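Local coordinates for exodeoxyribonuclease III (Neisseria meningitidis, PDB 2JC4), which probably degrades double-stranded DNA from its 3' ends as a metal-dependent 3'-5' exonuclease of the AP endonuclease/ExoA repair family, at residues A[43-46]-A[47-51]; A[175-178]-A[179-182]; A[204-207]-A[208-212]. All coordinates share one frame; numbering follows the deposited sequence.

Contact 1 of 3, residues A[43-46]-A[47-51]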
loop_
_atom_site.group_PDB
_atom_site.type_symbol
_atom_site.label_atom_id
_atom_site.label_comp_id
_atom_site.label_asym_id
_atom_site.label_seq_id
_atom_site.Cartn_x
_atom_site.Cartn_y
_atom_site.Cartn_z
ATOM N N PRO A 43 17.450 -6.954 1.784
ATOM C CA PRO A 43 18.703 -6.195 1.953
ATOM C C PRO A 43 18.748 -5.346 3.249
ATOM O O PRO A 43 18.932 -4.107 3.208
ATOM C CB PRO A 43 18.745 -5.336 0.678
ATOM C CG PRO A 43 17.281 -5.016 0.418
ATOM C CD PRO A 43 16.586 -6.328 0.746
ATOM N N ALA A 44 18.635 -6.018 4.394
ATOM C CA ALA A 44 18.558 -5.336 5.690
ATOM C C ALA A 44 19.814 -4.464 5.932
ATOM O O ALA A 44 19.718 -3.288 6.279
ATOM C CB ALA A 44 18.354 -6.356 6.840
ATOM N N ALA A 45 20.991 -5.023 5.685
ATOM C CA ALA A 45 22.242 -4.276 5.884
ATOM C C ALA A 45 22.283 -2.990 5.050
ATOM O O ALA A 45 22.659 -1.961 5.561
ATOM C CB ALA A 45 23.481 -5.168 5.589
ATOM N N ALA A 46 21.903 -3.047 3.775
ATOM C CA ALA A 46 21.936 -1.850 2.922
ATOM C C ALA A 46 21.095 -0.695 3.459
ATOM O O ALA A 46 21.479 0.467 3.300
ATOM C CB ALA A 46 21.532 -2.172 1.480
ATOM N N LEU A 47 19.954 -1.004 4.085
ATOM C CA LEU A 47 19.069 0.046 4.605
ATOM C C LEU A 47 19.410 0.440 6.035
ATOM O O LEU A 47 19.360 1.623 6.394
ATOM C CB LEU A 47 17.614 -0.414 4.555
ATOM C CG LEU A 47 17.096 -0.760 3.161
ATOM C CD1 LEU A 47 15.704 -1.430 3.224
ATOM C CD2 LEU A 47 17.060 0.483 2.280
ATOM N N GLN A 48 19.704 -0.566 6.861
ATOM C CA GLN A 48 20.143 -0.346 8.236
ATOM C C GLN A 48 21.413 0.510 8.281
ATOM O O GLN A 48 21.543 1.384 9.137
ATOM C CB GLN A 48 20.329 -1.691 8.959
ATOM C CG GLN A 48 18.975 -2.440 9.115
ATOM C CD GLN A 48 19.077 -3.850 9.689
ATOM O OE1 GLN A 48 18.182 -4.297 10.438
ATOM N NE2 GLN A 48 20.141 -4.567 9.331
ATOM N N MET A 49 22.324 0.264 7.336
ATOM C CA MET A 49 23.586 0.994 7.279
ATOM C C MET A 49 23.367 2.423 6.873
ATOM O O MET A 49 24.286 3.250 6.987
ATOM C CB MET A 49 24.608 0.288 6.377
ATOM C CG MET A 49 25.126 -0.984 7.050
ATOM S SD MET A 49 26.385 -1.895 6.100
ATOM C CE MET A 49 27.610 -0.625 5.822
ATOM N N MET A 50 22.144 2.730 6.421
ATOM C CA MET A 50 21.754 4.089 6.101
ATOM C C MET A 50 21.052 4.755 7.287
ATOM O O MET A 50 20.645 5.894 7.206
ATOM C CB MET A 50 20.835 4.103 4.879
ATOM C CG MET A 50 21.565 4.027 3.541
ATOM S SD MET A 50 20.461 3.945 2.099
ATOM C CE MET A 50 19.887 5.641 1.902
ATOM N N GLY A 51 20.894 4.028 8.372
ATOM C CA GLY A 51 20.256 4.578 9.574
ATOM C C GLY A 51 18.767 4.287 9.680
ATOM O O GLY A 51 18.072 4.903 10.492
#
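Q48 lays its side chain back along the helix over A44. With CG beside the backbone N (chi1 -65°) and the chain extended beyond it, CG passes 3.1 Å from A44 O, and the amide ends beside the methyl group, Q48 NE2 lying 3.5 Å from A44 CB. The same carbonyl accepts the backbone N of Q48 at 2.8 Å. One residue on, M49 N bonds to A45 O at 2.9 Å. The M49 chain starts in the same way, which puts CG against A45 O at 3.0 Å; a bend at chi3 (55°) then turns the terminal methyl away from A45, while SD keeps a loose apolar contact with A45 CB. The stretch from P43 to G51 spans the short helix 44-48 and its flanks, with P43 at the N-cap position and G51, at positive phi, in a Schellman motif. The inner side of the helix belongs to L47, a buried side chain directed at C54 of strand 53-57 and F42, whereas P43 packs on L11 and L15 of helix 11-23. M50, in one of its two conformers, brings CG near A46 O and reaches Q19 of the same neighbouring helix.

Contact 2 of 3, residues A[175-178]-A[179-182]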
loop_
_atom_site.group_PDB
_atom_site.type_symbol
_atom_site.label_atom_id
_atom_site.label_comp_id
_atom_site.label_asym_id
_atom_site.label_seq_id
_atom_site.Cartn_x
_atom_site.Cartn_y
_atom_site.Cartn_z
ATOM N N TRP A 175 -15.833 -4.178 -1.027
ATOM C CA TRP A 175 -14.792 -4.591 -0.073
ATOM C C TRP A 175 -13.969 -3.402 0.398
ATOM O O TRP A 175 -13.663 -3.309 1.585
ATOM C CB TRP A 175 -13.873 -5.680 -0.642
ATOM C CG TRP A 175 -14.640 -6.875 -1.132
ATOM C CD1 TRP A 175 -15.896 -7.280 -0.738
ATOM C CD2 TRP A 175 -14.202 -7.822 -2.124
ATOM N NE1 TRP A 175 -16.268 -8.405 -1.448
ATOM C CE2 TRP A 175 -15.246 -8.752 -2.304
ATOM C CE3 TRP A 175 -13.045 -7.941 -2.904
ATOM C CZ2 TRP A 175 -15.156 -9.801 -3.218
ATOM C CZ3 TRP A 175 -12.959 -8.983 -3.830
ATOM C CH2 TRP A 175 -14.007 -9.900 -3.966
ATOM N N PHE A 176 -13.668 -2.475 -0.501
ATOM C CA PHE A 176 -12.963 -1.265 -0.131
ATOM C C PHE A 176 -13.846 -0.418 0.801
ATOM O O PHE A 176 -13.370 0.110 1.819
ATOM C CB PHE A 176 -12.526 -0.479 -1.383
ATOM C CG PHE A 176 -11.757 0.792 -1.064
ATOM C CD1 PHE A 176 -10.409 0.730 -0.689
ATOM C CD2 PHE A 176 -12.385 2.033 -1.106
ATOM C CE1 PHE A 176 -9.700 1.889 -0.390
ATOM C CE2 PHE A 176 -11.664 3.202 -0.804
ATOM C CZ PHE A 176 -10.326 3.118 -0.468
ATOM N N GLN A 177 -15.131 -0.321 0.474
ATOM C CA GLN A 177 -16.078 0.413 1.326
ATOM C C GLN A 177 -16.155 -0.210 2.718
ATOM O O GLN A 177 -16.254 0.523 3.720
ATOM C CB GLN A 177 -17.465 0.547 0.652
ATOM C CG GLN A 177 -18.469 1.500 1.381
ATOM C CD GLN A 177 -17.956 2.922 1.488
ATOM O OE1 GLN A 177 -17.585 3.523 0.479
ATOM N NE2 GLN A 177 -17.905 3.460 2.701
ATOM N N ASN A 178 -16.060 -1.537 2.804
ATOM C CA ASN A 178 -16.103 -2.186 4.122
ATOM C C ASN A 178 -14.975 -1.753 5.060
ATOM O O ASN A 178 -15.122 -1.749 6.285
ATOM C CB ASN A 178 -16.124 -3.702 3.991
ATOM C CG ASN A 178 -17.358 -4.212 3.279
ATOM O OD1 ASN A 178 -18.352 -3.511 3.190
ATOM N ND2 ASN A 178 -17.307 -5.463 2.788
ATOM N N LEU A 179 -13.827 -1.410 4.492
ATOM C CA LEU A 179 -12.709 -0.863 5.269
ATOM C C LEU A 179 -12.995 0.581 5.719
ATOM O O LEU A 179 -12.835 0.909 6.871
ATOM C CB LEU A 179 -11.413 -0.940 4.443
ATOM C CG LEU A 179 -10.877 -2.342 4.134
ATOM C CD1 LEU A 179 -9.710 -2.261 3.128
ATOM C CD2 LEU A 179 -10.458 -3.116 5.429
ATOM N N LEU A 180 -13.407 1.446 4.797
ATOM C CA LEU A 180 -13.840 2.794 5.164
ATOM C C LEU A 180 -14.909 2.788 6.288
ATOM O O LEU A 180 -14.840 3.627 7.208
ATOM C CB LEU A 180 -14.391 3.537 3.939
ATOM C CG LEU A 180 -13.421 3.753 2.762
ATOM C CD1 LEU A 180 -14.107 4.522 1.638
ATOM C CD2 LEU A 180 -12.105 4.444 3.199
ATOM N N ASP A 181 -15.884 1.878 6.174
ATOM C CA ASP A 181 -16.993 1.687 7.151
ATOM C C ASP A 181 -16.535 1.313 8.587
ATOM O O ASP A 181 -17.277 1.503 9.577
ATOM C CB ASP A 181 -17.949 0.603 6.637
ATOM C CG ASP A 181 -18.767 1.057 5.440
ATOM O OD1 ASP A 181 -18.742 2.271 5.113
ATOM O OD2 ASP A 181 -19.434 0.176 4.825
ATOM N N LEU A 182 -15.289 0.858 8.716
ATOM C CA LEU A 182 -14.685 0.703 10.055
ATOM C C LEU A 182 -14.499 2.032 10.799
ATOM O O LEU A 182 -14.343 2.031 12.034
ATOM C CB LEU A 182 -13.327 -0.032 9.987
ATOM C CG LEU A 182 -13.360 -1.390 9.303
ATOM C CD1 LEU A 182 -11.940 -1.985 9.150
ATOM C CD2 LEU A 182 -14.318 -2.367 9.994
HETATM O O HOH W 1 -19.590 -2.221 5.782
#
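Q177 and D181, one helical turn apart, are joined by a side-chain hydrogen bond. The Q177 chain leaves CB with CG anti to the backbone N (chi1 -171°), and CG lies 3.8 Å from both D181 OD1 and D181 OD2, the two side chains crossing at about a right angle. After a bend at chi2 (60°), CD comes within 3.8 Å of D181 OD1, and the turn of the amide sends NE2 toward the C-terminal end of the helix and OE1 back. OE1 lies 3.8 Å from L180 CD1, while NE2 passes L180 CB and donates to D181 OD1 at 2.8 Å. This bond is almost straight (169°) and lies in the amide plane of Q177, yet it meets OD1 from above the carboxylate plane. The backbone adds a second link, D181 N to Q177 O. D181 OD2 accepts from a water 2.6 Å away, which also donates to N178 OD1, itself bonded to Q174 NE2. L180 CD1 packs 3.7 Å from F176 CE2. Helix 170-180 thus turns its polar edge outward; F176, L179 and L180 press on L220 of strand 217-221, and W175, L179 and L182 meet helix 115-135.

Contact 3 of 3, residues A[204-207]-A[208-212]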
loop_
_atom_site.group_PDB
_atom_site.type_symbol
_atom_site.label_atom_id
_atom_site.label_comp_id
_atom_site.label_asym_id
_atom_site.label_seq_id
_atom_site.Cartn_x
_atom_site.Cartn_y
_atom_site.Cartn_z
ATOM N N ARG A 204 2.929 -2.439 -20.125
ATOM C CA ARG A 204 2.584 -2.744 -21.527
ATOM C C ARG A 204 1.865 -1.572 -22.181
ATOM O O ARG A 204 0.869 -1.067 -21.641
ATOM C CB ARG A 204 1.714 -4.004 -21.651
ATOM C CG ARG A 204 1.351 -4.329 -23.110
ATOM C CD ARG A 204 0.417 -5.550 -23.209
ATOM N NE ARG A 204 -0.016 -5.801 -24.591
ATOM C CZ ARG A 204 0.769 -6.276 -25.560
ATOM N NH1 ARG A 204 2.053 -6.549 -25.323
ATOM N NH2 ARG A 204 0.276 -6.466 -26.778
ATOM N N GLY A 205 2.350 -1.144 -23.340
ATOM C CA GLY A 205 1.661 -0.099 -24.091
ATOM C C GLY A 205 2.070 1.307 -23.679
ATOM O O GLY A 205 1.414 2.270 -24.061
ATOM N N ALA A 206 3.147 1.416 -22.915
ATOM C CA ALA A 206 3.658 2.711 -22.449
ATOM C C ALA A 206 2.566 3.520 -21.730
ATOM O O ALA A 206 2.427 4.701 -21.985
ATOM C CB ALA A 206 4.186 3.513 -23.652
ATOM N N MET A 207 1.789 2.891 -20.853
ATOM C CA MET A 207 0.611 3.554 -20.288
ATOM C C MET A 207 0.989 4.770 -19.414
ATOM O O MET A 207 0.248 5.771 -19.368
ATOM C CB MET A 207 -0.230 2.548 -19.481
ATOM C CG MET A 207 -0.754 1.394 -20.306
ATOM S SD MET A 207 -1.763 1.935 -21.694
ATOM C CE MET A 207 -3.393 2.055 -21.035
ATOM N N PHE A 208 2.124 4.690 -18.724
ATOM C CA PHE A 208 2.558 5.848 -17.913
ATOM C C PHE A 208 2.766 7.060 -18.820
ATOM O O PHE A 208 2.282 8.161 -18.532
ATOM C CB PHE A 208 3.871 5.600 -17.147
ATOM C CG PHE A 208 4.374 6.837 -16.408
ATOM C CD1 PHE A 208 3.672 7.337 -15.306
ATOM C CD2 PHE A 208 5.532 7.489 -16.818
ATOM C CE1 PHE A 208 4.116 8.488 -14.615
ATOM C CE2 PHE A 208 5.980 8.649 -16.164
ATOM C CZ PHE A 208 5.256 9.150 -15.049
ATOM N N GLN A 209 3.465 6.851 -19.939
ATOM C CA GLN A 209 3.710 7.976 -20.875
ATOM C C GLN A 209 2.404 8.554 -21.484
ATOM O O GLN A 209 2.351 9.718 -21.903
ATOM C CB GLN A 209 4.680 7.517 -21.962
ATOM C CG GLN A 209 6.156 7.347 -21.501
ATOM C CD GLN A 209 6.451 6.014 -20.823
ATOM O OE1 GLN A 209 5.618 5.116 -20.784
ATOM N NE2 GLN A 209 7.644 5.891 -20.269
ATOM N N ARG A 210 1.374 7.715 -21.541
ATOM C CA ARG A 210 0.028 8.082 -22.041
ATOM C C ARG A 210 -0.926 8.618 -20.944
ATOM O O ARG A 210 -2.043 9.092 -21.242
ATOM C CB ARG A 210 -0.563 6.854 -22.743
ATOM C CG ARG A 210 0.258 6.523 -23.987
ATOM C CD ARG A 210 0.077 5.092 -24.407
ATOM N NE ARG A 210 -1.282 4.865 -24.903
ATOM C CZ ARG A 210 -1.832 3.658 -25.103
ATOM N NH1 ARG A 210 -1.159 2.539 -24.831
ATOM N NH2 ARG A 210 -3.056 3.583 -25.607
ATOM N N LYS A 211 -0.462 8.578 -19.690
ATOM C CA LYS A 211 -1.231 9.089 -18.521
ATOM C C LYS A 211 -2.408 8.166 -18.126
ATOM O O LYS A 211 -3.363 8.599 -17.462
ATOM C CB LYS A 211 -1.746 10.527 -18.760
ATOM C CG LYS A 211 -0.711 11.554 -19.265
ATOM C CD LYS A 211 -1.248 13.019 -19.219
ATOM C CE LYS A 211 -1.258 13.593 -17.803
ATOM N NZ LYS A 211 0.101 13.869 -17.267
ATOM N N LEU A 212 -2.322 6.886 -18.515
ATOM C CA LEU A 212 -3.443 5.942 -18.412
ATOM C C LEU A 212 -3.169 4.903 -17.311
ATOM O O LEU A 212 -2.323 4.040 -17.449
ATOM C CB LEU A 212 -3.689 5.268 -19.774
ATOM C CG LEU A 212 -4.123 6.255 -20.907
ATOM C CD1 LEU A 212 -4.452 5.513 -22.165
ATOM C CD2 LEU A 212 -5.287 7.201 -20.521
#
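The backbone curls through G205 and A206, both at positive phi, into a single weakly bonded helical turn at about 207-210, and L212 N returns to M207 O at 2.9 Å. K211, again at positive phi, ends the turn in a Schellman motif. R210 N binds A206 O and, more weakly, M207 O.

R210 folds back over the start of this turn. Its chain runs extended to CD, which passes 3.1 Å from G205 O; the bend at chi3 (68°) then turns the guanidinium onto that carbonyl. NH1 donates to G205 O at 2.7 Å, with the oxygen close to the guanidinium plane and the bond nearly straight. A different group meets the face of the guanidinium: M207 SD lies over it, 3.3 Å from R210 NH1. The edge is therefore fixed by a hydrogen bond, and one face rests on sulfur. In the buried M207 chain the bend at chi2 sets SD beneath the guanidinium and the one at chi3 directs CE to L212, while Y157 and D202 pack against it from neighbouring loops. Q209 is also bent at chi2 and brings OE1 to 3.6 Å from A206 CB.

F208 points away from this cluster. Its ring meets F201 edge-to-face and packs on L236 and R239 of helix 236-239, joining the surface turn to the part of the fold that precedes the metal-binding residue D246. L212, which also rests on Y157, packs against the tip of M207: the terminal methyl M207 CE is pressed tightly against L212 CB at 3.5 Å, with L212 CD1 slightly farther off.

Overall arrangement
The three contacts follow one another along the chain and do not touch. Contacts 1 and 2 lie on opposite sides of the chain's centre, their own centres 36 Å apart; contact 3 is 33 Å from the first and 30 Å from the second, centre to centre. Contact 1 lies away from the metal-binding and catalytic residues. Contact 2 is nearer the active site, with the side chain of W175 about 9 Å from that of N148, a predicted metal ligand and transition-state stabiliser. At contact 3 the side chain of F208 is about 8 Å from that of the metal-binding D246, about 10 Å from that of H247, predicted to interact with DNA, and about 9 Å from a bound sodium ion.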